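Cytochrome P450 CYP260B1 (Sorangium cellulosum, PDB 5HIW) is a bacterial cytochrome P450, a largely alpha-helical fold with a smaller beta-sheet part that holds a haem group in its interior. Local coordinates at residues V51-Y63 against G277-G289. Numbering follows the deposited sequence.
With HEM (protoporphyrin IX containing Fe), chain B.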
ATOM      1  N   VAL A  51      -9.887  -1.920  17.922  1.00 23.98           N
ATOM      2  CA  VAL A  51     -10.202  -3.101  17.136  1.00 23.73           C
ATOM      3  C   VAL A  51      -8.921  -3.777  16.723  1.00 23.66           C
ATOM      4  O   VAL A  51      -8.836  -5.012  16.805  1.00 25.23           O
ATOM      5  CB  VAL A  51     -11.016  -2.805  15.857  1.00 23.84           C
ATOM      6  CG1 VAL A  51     -11.118  -4.039  14.984  1.00 25.36           C
ATOM      7  CG2 VAL A  51     -12.421  -2.329  16.255  1.00 26.25           C
ATOM      8  N   LEU A  52      -7.983  -2.996  16.164  1.00 23.51           N
ATOM      9  CA  LEU A  52      -6.710  -3.620  15.702  1.00 23.16           C
ATOM     10  C   LEU A  52      -5.925  -4.318  16.860  1.00 25.42           C
ATOM     11  O   LEU A  52      -5.265  -5.332  16.625  1.00 27.66           O
ATOM     12  CB  LEU A  52      -5.825  -2.559  15.040  1.00 23.38           C
ATOM     13  CG  LEU A  52      -6.327  -2.029  13.673  1.00 23.09           C
ATOM     14  CD1 LEU A  52      -5.435  -0.852  13.287  1.00 24.87           C
ATOM     15  CD2 LEU A  52      -6.408  -3.158  12.626  1.00 22.30           C
ATOM     16  N   ARG A  53      -5.984  -3.760  18.064  1.00 26.12           N
ATOM     17  CA  ARG A  53      -5.374  -4.372  19.244  1.00 29.51           C
ATOM     18  C   ARG A  53      -5.999  -5.735  19.623  1.00 30.99           C
ATOM     19  O   ARG A  53      -5.300  -6.629  20.019  1.00 32.54           O
ATOM     20  CB  ARG A  53      -5.450  -3.408  20.447  1.00 36.06           C
ATOM     21  CG  ARG A  53      -4.767  -3.909  21.702  1.00 46.74           C
ATOM     22  CD  ARG A  53      -4.657  -2.841  22.792  1.00 55.18           C
ATOM     23  NE  ARG A  53      -3.393  -2.975  23.530  1.00 64.74           N
ATOM     24  CZ  ARG A  53      -2.195  -2.540  23.108  1.00 65.20           C
ATOM     25  NH1 ARG A  53      -2.042  -1.915  21.937  1.00 65.73           N
ATOM     26  NH2 ARG A  53      -1.130  -2.735  23.866  1.00 67.70           N
ATOM     27  N   ASP A  54      -7.308  -5.899  19.514  1.00 27.44           N
ATOM     28  CA  ASP A  54      -7.955  -7.130  19.932  1.00 28.78           C
ATOM     29  C   ASP A  54      -8.111  -8.077  18.744  1.00 28.92           C
ATOM     30  O   ASP A  54      -9.195  -8.163  18.106  1.00 31.62           O
ATOM     31  CB  ASP A  54      -9.325  -6.786  20.542  1.00 28.94           C
ATOM     32  CG  ASP A  54     -10.023  -7.984  21.171  1.00 30.88           C
ATOM     33  OD1 ASP A  54      -9.603  -9.134  20.990  1.00 32.90           O
ATOM     34  OD2 ASP A  54     -11.044  -7.755  21.824  1.00 36.77           O
ATOM     35  N   SER A  55      -7.060  -8.794  18.423  1.00 30.38           N
ATOM     36  CA  SER A  55      -7.127  -9.681  17.286  1.00 32.19           C
ATOM     37  C   SER A  55      -7.973 -10.953  17.486  1.00 33.79           C
ATOM     38  O   SER A  55      -8.284 -11.626  16.499  1.00 30.96           O
ATOM     39  CB  SER A  55      -5.711 -10.079  16.836  1.00 35.07           C
ATOM     40  OG  SER A  55      -4.982 -10.685  17.909  1.00 36.04           O
ATOM     41  N   GLU A  56      -8.249 -11.327  18.746  1.00 32.57           N
ATOM     42  CA  GLU A  56      -8.978 -12.559  19.035  1.00 34.05           C
ATOM     43  C   GLU A  56     -10.439 -12.321  18.755  1.00 32.24           C
ATOM     44  O   GLU A  56     -11.073 -13.179  18.205  1.00 31.95           O
ATOM     45  CB  GLU A  56      -8.800 -13.023  20.513  1.00 37.86           C
ATOM     46  CG  GLU A  56      -7.394 -13.528  20.846  1.00 45.54           C
ATOM     47  CD  GLU A  56      -6.854 -14.645  19.939  1.00 53.58           C
ATOM     48  OE1 GLU A  56      -7.402 -15.779  19.938  1.00 57.01           O
ATOM     49  OE2 GLU A  56      -5.835 -14.389  19.243  1.00 56.14           O
ATOM     50  N   THR A  57     -10.949 -11.150  19.111  1.00 30.25           N
ATOM     51  CA  THR A  57     -12.338 -10.811  18.822  1.00 30.22           C
ATOM     52  C   THR A  57     -12.486 -10.381  17.353  1.00 31.36           C
ATOM     53  O   THR A  57     -13.458 -10.716  16.706  1.00 30.65           O
ATOM     54  CB  THR A  57     -12.792  -9.652  19.698  1.00 32.03           C
ATOM     55  OG1 THR A  57     -12.524  -9.948  21.074  1.00 38.12           O
ATOM     56  CG2 THR A  57     -14.276  -9.364  19.467  1.00 31.58           C
ATOM     57  N   PHE A  58     -11.504  -9.625  16.836  1.00 30.44           N
ATOM     58  CA  PHE A  58     -11.610  -9.080  15.480  1.00 27.60           C
ATOM     59  C   PHE A  58     -10.523  -9.739  14.620  1.00 26.73           C
ATOM     60  O   PHE A  58      -9.373  -9.341  14.673  1.00 23.96           O
ATOM     61  CB  PHE A  58     -11.485  -7.553  15.549  1.00 27.99           C
ATOM     62  CG  PHE A  58     -12.495  -6.887  16.481  1.00 26.39           C
ATOM     63  CD1 PHE A  58     -13.840  -6.721  16.107  1.00 30.08           C
ATOM     64  CD2 PHE A  58     -12.094  -6.373  17.690  1.00 28.88           C
ATOM     65  CE1 PHE A  58     -14.741  -6.055  16.962  1.00 31.53           C
ATOM     66  CE2 PHE A  58     -13.003  -5.728  18.563  1.00 27.45           C
ATOM     67  CZ  PHE A  58     -14.326  -5.569  18.174  1.00 28.18           C
ATOM     68  N   SER A  59     -10.855 -10.840  13.968  1.00 24.75           N
ATOM     69  CA  SER A  59      -9.838 -11.591  13.239  1.00 25.74           C
ATOM     70  C   SER A  59      -9.659 -11.164  11.790  1.00 24.50           C
ATOM     71  O   SER A  59     -10.383 -10.314  11.248  1.00 27.77           O
ATOM     72  CB  SER A  59     -10.184 -13.077  13.264  1.00 25.13           C
ATOM     73  OG  SER A  59     -11.323 -13.300  12.496  1.00 23.77           O
ATOM     74  N   THR A  60      -8.783 -11.862  11.103  1.00 22.17           N
ATOM     75  CA  THR A  60      -8.582 -11.678   9.678  1.00 23.40           C
ATOM     76  C   THR A  60      -9.241 -12.799   8.851  1.00 23.74           C
ATOM     77  O   THR A  60      -8.832 -13.110   7.738  1.00 27.65           O
ATOM     78  CB  THR A  60      -7.079 -11.494   9.369  1.00 24.76           C
ATOM     79  OG1 THR A  60      -6.298 -12.520   9.987  1.00 23.68           O
ATOM     80  CG2 THR A  60      -6.603 -10.122   9.820  1.00 22.83           C
ATOM     81  N   ARG A  61     -10.237 -13.442   9.429  1.00 23.68           N
ATOM     82  CA  ARG A  61     -10.861 -14.612   8.777  1.00 25.64           C
ATOM     83  C   ARG A  61     -11.341 -14.310   7.359  1.00 24.21           C
ATOM     84  O   ARG A  61     -11.218 -15.157   6.471  1.00 27.14           O
ATOM     85  CB  ARG A  61     -12.054 -15.095   9.652  1.00 30.05           C
ATOM     86  CG  ARG A  61     -12.785 -16.338   9.104  1.00 33.07           C
ATOM     87  CD  ARG A  61     -14.074 -16.560   9.829  1.00 32.02           C
ATOM     88  NE  ARG A  61     -13.809 -16.993  11.165  1.00 36.08           N
ATOM     89  CZ  ARG A  61     -13.622 -18.273  11.511  1.00 36.84           C
ATOM     90  NH1 ARG A  61     -13.647 -19.244  10.605  1.00 37.09           N
ATOM     91  NH2 ARG A  61     -13.387 -18.571  12.767  1.00 33.66           N
ATOM     92  N   THR A  62     -11.801 -13.074   7.128  1.00 28.34           N
ATOM     93  CA  THR A  62     -12.379 -12.706   5.818  1.00 34.90           C
ATOM     94  C   THR A  62     -11.357 -12.765   4.725  1.00 33.87           C
ATOM     95  O   THR A  62     -11.700 -13.020   3.574  1.00 27.65           O
ATOM     96  CB  THR A  62     -13.035 -11.315   5.776  1.00 38.19           C
ATOM     97  OG1 THR A  62     -12.045 -10.325   5.986  1.00 49.27           O
ATOM     98  CG2 THR A  62     -14.124 -11.156   6.794  1.00 35.31           C
ATOM     99  N   TYR A  63     -10.075 -12.637   5.075  1.00 29.63           N
ATOM    100  CA  TYR A  63      -9.002 -12.692   4.077  0.50 28.09           C
ATOM    101  C   TYR A  63      -8.682 -14.116   3.678  1.00 29.16           C
ATOM    102  O   TYR A  63      -7.990 -14.305   2.705  1.00 26.97           O
ATOM    103  CB  TYR A  63      -7.654 -12.189   4.615  0.50 29.04           C
ATOM    104  CG  TYR A  63      -7.335 -10.708   4.670  0.50 28.78           C
ATOM    105  CD1 TYR A  63      -6.963  -9.985   3.520  0.50 26.91           C
ATOM    106  CD2 TYR A  63      -7.226 -10.067   5.901  0.50 29.13           C
ATOM    107  CE1 TYR A  63      -6.616  -8.627   3.609  0.50 28.91           C
ATOM    108  CE2 TYR A  63      -6.851  -8.730   6.000  0.50 27.37           C
ATOM    109  CZ  TYR A  63      -6.552  -8.006   4.863  0.50 27.06           C
ATOM    110  OH  TYR A  63      -6.162  -6.685   5.021  0.50 21.49           O
ATOM    111  N   GLY A 277      -8.754   1.651   4.002  1.00 17.93           N
ATOM    112  CA  GLY A 277      -9.342   0.815   5.019  1.00 17.93           C
ATOM    113  C   GLY A 277      -8.955  -0.627   4.886  1.00 18.92           C
ATOM    114  O   GLY A 277      -8.306  -1.063   3.879  1.00 19.39           O
ATOM    115  N   ILE A 278      -9.282  -1.352   5.949  1.00 17.66           N
ATOM    116  CA  ILE A 278      -9.066  -2.765   6.030  1.00 20.06           C
ATOM    117  C   ILE A 278     -10.248  -3.382   6.748  1.00 22.78           C
ATOM    118  O   ILE A 278     -11.036  -2.675   7.447  1.00 20.69           O
ATOM    119  CB  ILE A 278      -7.773  -3.148   6.772  1.00 20.37           C
ATOM    120  CG1 ILE A 278      -7.694  -2.405   8.063  1.00 22.32           C
ATOM    121  CG2 ILE A 278      -6.568  -2.925   5.887  1.00 20.57           C
ATOM    122  CD1 ILE A 278      -6.412  -2.628   8.821  1.00 22.90           C
ATOM    123  N   VAL A 279     -10.339  -4.700   6.623  1.00 20.86           N
ATOM    124  CA  VAL A 279     -11.492  -5.388   7.050  1.00 23.10           C
ATOM    125  C   VAL A 279     -11.141  -6.403   8.178  1.00 24.23           C
ATOM    126  O   VAL A 279     -10.043  -6.964   8.189  1.00 20.77           O
ATOM    127  CB  VAL A 279     -12.080  -6.149   5.852  1.00 26.76           C
ATOM    128  CG1 VAL A 279     -13.217  -6.998   6.337  1.00 30.29           C
ATOM    129  CG2 VAL A 279     -12.509  -5.145   4.750  1.00 28.95           C
ATOM    130  N   ARG A 280     -12.054  -6.541   9.144  1.00 22.89           N
ATOM    131  CA  ARG A 280     -12.014  -7.576  10.222  1.00 21.39           C
ATOM    132  C   ARG A 280     -13.336  -8.361  10.319  1.00 25.61           C
ATOM    133  O   ARG A 280     -14.384  -7.892   9.824  1.00 25.87           O
ATOM    134  CB  ARG A 280     -11.702  -6.895  11.542  1.00 23.00           C
ATOM    135  CG  ARG A 280     -10.316  -6.195  11.608  1.00 22.11           C
ATOM    136  CD  ARG A 280      -9.235  -7.270  11.681  1.00 20.62           C
ATOM    137  NE  ARG A 280      -7.860  -6.843  11.842  1.00 19.86           N
ATOM    138  CZ  ARG A 280      -7.005  -6.538  10.847  1.00 19.43           C
ATOM    139  NH1 ARG A 280      -5.769  -6.198  11.128  1.00 18.27           N
ATOM    140  NH2 ARG A 280      -7.429  -6.502   9.592  1.00 20.43           N
ATOM    141  N   PHE A 281     -13.239  -9.536  10.929  1.00 27.38           N
ATOM    142  CA  PHE A 281     -14.329 -10.520  11.103  1.00 26.49           C
ATOM    143  C   PHE A 281     -14.627 -10.568  12.587  1.00 27.79           C
ATOM    144  O   PHE A 281     -13.717 -10.702  13.400  1.00 25.15           O
ATOM    145  CB  PHE A 281     -13.943 -11.881  10.593  1.00 28.95           C
ATOM    146  CG  PHE A 281     -15.054 -12.914  10.787  1.00 33.63           C
ATOM    147  CD1 PHE A 281     -15.178 -13.593  12.008  1.00 32.48           C
ATOM    148  CD2 PHE A 281     -16.038 -13.090   9.817  1.00 33.00           C
ATOM    149  CE1 PHE A 281     -16.220 -14.486  12.240  1.00 32.92           C
ATOM    150  CE2 PHE A 281     -17.073 -14.020  10.026  1.00 38.14           C
ATOM    151  CZ  PHE A 281     -17.169 -14.693  11.240  1.00 33.13           C
ATOM    152  N   VAL A 282     -15.913 -10.372  12.959  1.00 31.86           N
ATOM    153  CA  VAL A 282     -16.256 -10.267  14.388  1.00 29.99           C
ATOM    154  C   VAL A 282     -16.544 -11.675  14.895  1.00 30.73           C
ATOM    155  O   VAL A 282     -17.541 -12.263  14.506  1.00 32.27           O
ATOM    156  CB  VAL A 282     -17.451  -9.358  14.596  1.00 34.64           C
ATOM    157  CG1 VAL A 282     -17.759  -9.227  16.032  1.00 31.01           C
ATOM    158  CG2 VAL A 282     -17.155  -7.991  14.037  1.00 32.34           C
ATOM    159  N   GLU A 283     -15.618 -12.212  15.685  1.00 32.06           N
ATOM    160  CA  GLU A 283     -15.625 -13.621  16.071  1.00 34.35           C
ATOM    161  C   GLU A 283     -16.635 -13.865  17.209  1.00 34.67           C
ATOM    162  O   GLU A 283     -17.192 -14.919  17.310  1.00 34.99           O
ATOM    163  CB  GLU A 283     -14.208 -14.047  16.493  1.00 37.20           C
ATOM    164  CG  GLU A 283     -13.175 -14.140  15.352  1.00 33.99           C
ATOM    165  CD  GLU A 283     -13.381 -15.301  14.413  1.00 36.48           C
ATOM    166  OE1 GLU A 283     -14.186 -16.156  14.809  1.00 36.60           O
ATOM    167  OE2 GLU A 283     -12.751 -15.410  13.293  1.00 26.89           O
ATOM    168  N   ARG A 284     -16.837 -12.875  18.038  1.00 34.24           N
ATOM    169  CA  ARG A 284     -17.827 -12.926  19.123  0.50 39.90           C
ATOM    170  C   ARG A 284     -18.496 -11.560  19.269  1.00 41.57           C
ATOM    171  O   ARG A 284     -17.872 -10.525  19.072  1.00 43.99           O
ATOM    172  CB  ARG A 284     -17.184 -13.367  20.451  0.50 37.86           C
ATOM    173  CG  ARG A 284     -16.732 -12.235  21.379  0.50 38.57           C
ATOM    174  CD  ARG A 284     -15.901 -12.783  22.520  0.50 38.55           C
ATOM    175  NE  ARG A 284     -15.035 -11.766  23.085  0.50 39.78           N
ATOM    176  CZ  ARG A 284     -14.159 -11.984  24.055  0.50 40.24           C
ATOM    177  NH1 ARG A 284     -14.010 -13.209  24.567  0.50 40.82           N
ATOM    178  NH2 ARG A 284     -13.425 -10.980  24.509  0.50 41.51           N
ATOM    179  N   GLU A 285     -19.790 -11.536  19.589  1.00 45.73           N
ATOM    180  CA  GLU A 285     -20.489 -10.243  19.694  1.00 42.05           C
ATOM    181  C   GLU A 285     -19.677  -9.204  20.453  1.00 42.62           C
ATOM    182  O   GLU A 285     -19.101  -9.471  21.518  1.00 38.89           O
ATOM    183  CB  GLU A 285     -21.875 -10.373  20.356  1.00 48.86           C
ATOM    184  CG  GLU A 285     -22.573  -9.042  20.655  1.00 48.98           C
ATOM    185  CD  GLU A 285     -23.690  -9.167  21.683  1.00 62.09           C
ATOM    186  OE1 GLU A 285     -24.702  -9.816  21.335  1.00 57.72           O
ATOM    187  OE2 GLU A 285     -23.557  -8.606  22.819  1.00 60.45           O
ATOM    188  N   ALA A 286     -19.652  -7.986  19.933  1.00 39.41           N
ATOM    189  CA  ALA A 286     -18.917  -6.962  20.636  1.00 39.94           C
ATOM    190  C   ALA A 286     -19.601  -5.666  20.390  1.00 35.52           C
ATOM    191  O   ALA A 286     -20.493  -5.555  19.523  1.00 43.46           O
ATOM    192  CB  ALA A 286     -17.427  -6.913  20.189  1.00 40.99           C
ATOM    193  N   THR A 287     -19.199  -4.687  21.172  1.00 35.60           N
ATOM    194  CA  THR A 287     -19.693  -3.332  21.036  1.00 41.30           C
ATOM    195  C   THR A 287     -18.540  -2.344  20.845  1.00 39.80           C
ATOM    196  O   THR A 287     -17.536  -2.400  21.526  1.00 33.33           O
ATOM    197  CB  THR A 287     -20.536  -2.926  22.273  1.00 51.88           C
ATOM    198  OG1 THR A 287     -21.087  -1.618  22.072  1.00 58.80           O
ATOM    199  CG2 THR A 287     -19.689  -2.962  23.572  1.00 55.17           C
ATOM    200  N   ILE A 288     -18.711  -1.425  19.895  1.00 40.83           N
ATOM    201  CA  ILE A 288     -17.690  -0.431  19.604  1.00 36.20           C
ATOM    202  C   ILE A 288     -18.499   0.806  19.351  1.00 35.10           C
ATOM    203  O   ILE A 288     -19.473   0.781  18.578  1.00 35.13           O
ATOM    204  CB  ILE A 288     -16.912  -0.772  18.290  1.00 34.97           C
ATOM    205  CG1 ILE A 288     -16.139  -2.103  18.373  1.00 38.29           C
ATOM    206  CG2 ILE A 288     -15.976   0.385  17.915  1.00 35.72           C
ATOM    207  CD1 ILE A 288     -14.991  -2.122  19.363  1.00 42.93           C
ATOM    208  N   GLY A 289     -18.078   1.899  19.935  1.00 36.43           N
ATOM    209  CA  GLY A 289     -18.821   3.144  19.848  1.00 36.57           C
ATOM    210  C   GLY A 289     -20.298   2.981  20.043  1.00 38.66           C
ATOM    211  O   GLY A 289     -21.056   3.737  19.433  1.00 39.73           O
TER
HETATM  212  CHA HEM B 401      -0.052  -5.632   5.747  1.00 15.08           C
HETATM  213  CHB HEM B 401      -0.566  -1.229   3.750  1.00 15.47           C
HETATM  214  CHC HEM B 401       3.406  -1.941   1.152  1.00 14.32           C
HETATM  215  CHD HEM B 401       3.278  -6.558   2.423  1.00 14.41           C
HETATM  216  C1A HEM B 401      -0.502  -4.367   5.499  1.00 15.35           C
HETATM  217  C2A HEM B 401      -1.602  -3.732   6.137  1.00 15.83           C
HETATM  218  C3A HEM B 401      -1.725  -2.476   5.604  1.00 15.39           C
HETATM  219  C4A HEM B 401      -0.767  -2.379   4.542  1.00 15.23           C
HETATM  220  CMA HEM B 401      -2.797  -1.432   5.981  1.00 15.82           C
HETATM  221  CAA HEM B 401      -2.397  -4.284   7.315  1.00 17.82           C
HETATM  222  CBA HEM B 401      -3.448  -5.286   6.811  1.00 19.86           C
HETATM  223  CGA HEM B 401      -4.427  -5.667   7.867  1.00 21.04           C
HETATM  224  O1A HEM B 401      -4.175  -5.411   9.090  1.00 19.09           O
HETATM  225  O2A HEM B 401      -5.571  -6.058   7.529  1.00 20.17           O
HETATM  226  C1B HEM B 401       0.415  -1.055   2.851  1.00 15.54           C
HETATM  227  C2B HEM B 401       0.643   0.204   2.196  1.00 15.48           C
HETATM  228  C3B HEM B 401       1.796  -0.008   1.465  1.00 16.04           C
HETATM  229  C4B HEM B 401       2.229  -1.394   1.656  1.00 14.57           C
HETATM  230  CMB HEM B 401      -0.181   1.504   2.201  1.00 18.58           C
HETATM  231  CAB HEM B 401       2.334   1.021   0.608  1.00 16.21           C
HETATM  232  CBB HEM B 401       3.193   0.940  -0.352  1.00 20.82           C
HETATM  233  C1C HEM B 401       3.738  -3.289   1.275  1.00 14.47           C
HETATM  234  C2C HEM B 401       4.892  -3.850   0.640  1.00 13.96           C
HETATM  235  C3C HEM B 401       4.839  -5.168   1.003  1.00 15.63           C
HETATM  236  C4C HEM B 401       3.668  -5.400   1.786  1.00 16.82           C
HETATM  237  CMC HEM B 401       5.818  -3.001  -0.197  1.00 13.42           C
HETATM  238  CAC HEM B 401       5.793  -6.240   0.660  1.00 18.30           C
HETATM  239  CBC HEM B 401       7.071  -5.964   0.444  1.00 22.02           C
HETATM  240  C1D HEM B 401       2.341  -6.629   3.448  1.00 16.05           C
HETATM  241  C2D HEM B 401       2.117  -7.926   4.141  1.00 16.38           C
HETATM  242  C3D HEM B 401       1.190  -7.682   5.059  1.00 17.25           C
HETATM  243  C4D HEM B 401       0.884  -6.248   4.944  1.00 15.92           C
HETATM  244  CMD HEM B 401       2.730  -9.274   3.817  1.00 15.56           C
HETATM  245  CAD HEM B 401       0.627  -8.645   6.118  1.00 16.95           C
HETATM  246  CBD HEM B 401       1.448  -8.480   7.383  1.00 18.34           C
HETATM  247  CGD HEM B 401       1.002  -9.421   8.511  1.00 20.70           C
HETATM  248  O1D HEM B 401      -0.158  -9.935   8.548  1.00 20.18           O
HETATM  249  O2D HEM B 401       1.797  -9.703   9.470  1.00 21.84           O
HETATM  250  NA  HEM B 401       0.011  -3.484   4.525  1.00 14.70           N
HETATM  251  NB  HEM B 401       1.442  -1.900   2.599  1.00 15.11           N
HETATM  252  NC  HEM B 401       3.058  -4.173   1.991  1.00 14.26           N
HETATM  253  ND  HEM B 401       1.555  -5.648   3.954  1.00 14.83           N
HETATM  254 FE   HEM B 401       1.524  -3.813   3.319  1.00 15.68          FE
HETATM  255  O   HOH W   1      -8.142  -6.703  14.849  1.00 21.81           O
HETATM  256  O   HOH W   2      -5.304  -7.354  14.316  1.00 27.42           O
HETATM  257  O   HOH W   3      -9.844  -9.691   7.439  1.00 40.83           O
HETATM  258  O   HOH W   4       0.036  -4.478   1.703  1.00 18.48           O
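Arg280 leaves its strand beside Phe58, its CB 4.1 Å from Phe58 CB, and runs past 51-63 to a haem propionate. CG passes Val51 CG1. CD then lies against the carbonyls of Ser59 and Phe58, 3.3 Å from Ser59 O. With CG anti to the carbonyl carbon and a bend at chi2 (-72°), the chain swings toward the haem. NE gives its hydrogen to a water that also donates to Val51 O and Phe58 O, tying helix end to strand. The guanidinium is sandwiched between methyls, Leu52 CD2 over one face and Thr60 CG2 over the other, which leaves its edge for polar partners. Arg280 NH1 reaches haem O1A at 2.7 Å, and Arg280 NH2 reaches haem O2A at 2.8 Å, both nearly straight (173°); NH2 also donates to Val279 O. Arginine suits the place because its flat, charged end can meet both propionate oxygens while its faces accept apolar cover. Tyr63 OH adds a bond to O2A, and such pairing probably offsets the propionate charge.

Farther along, Ser59 and Phe281 form an antiparallel hydrogen-bonded pair, and Glu283 N closes on Thr57 O. A carboxylate suits Glu283: OE2 accepts from Ser59 OG (2.7 Å) through its anti lone pair and from Arg61 NE on the syn side, while Arg61 NH2 bonds OE1. Arg61 CD meanwhile lies squarely over the Phe281 ring, 3.6 Å from its centroid, a CH-pi contact. Phe58's flat apolar ring fits among Val51, Val282, Ala286 and Ile288, with CZ 3.7 Å from Ile288 CD1.

Strand 58-59, just after helix 45-53, thus edges the mixed sheet beside strand 277-282, whose other neighbour is strand 298-302; Leu301 there touches Val51, Leu52 and Arg280, and the hairpin of strands 286-288 and 291-293 follows.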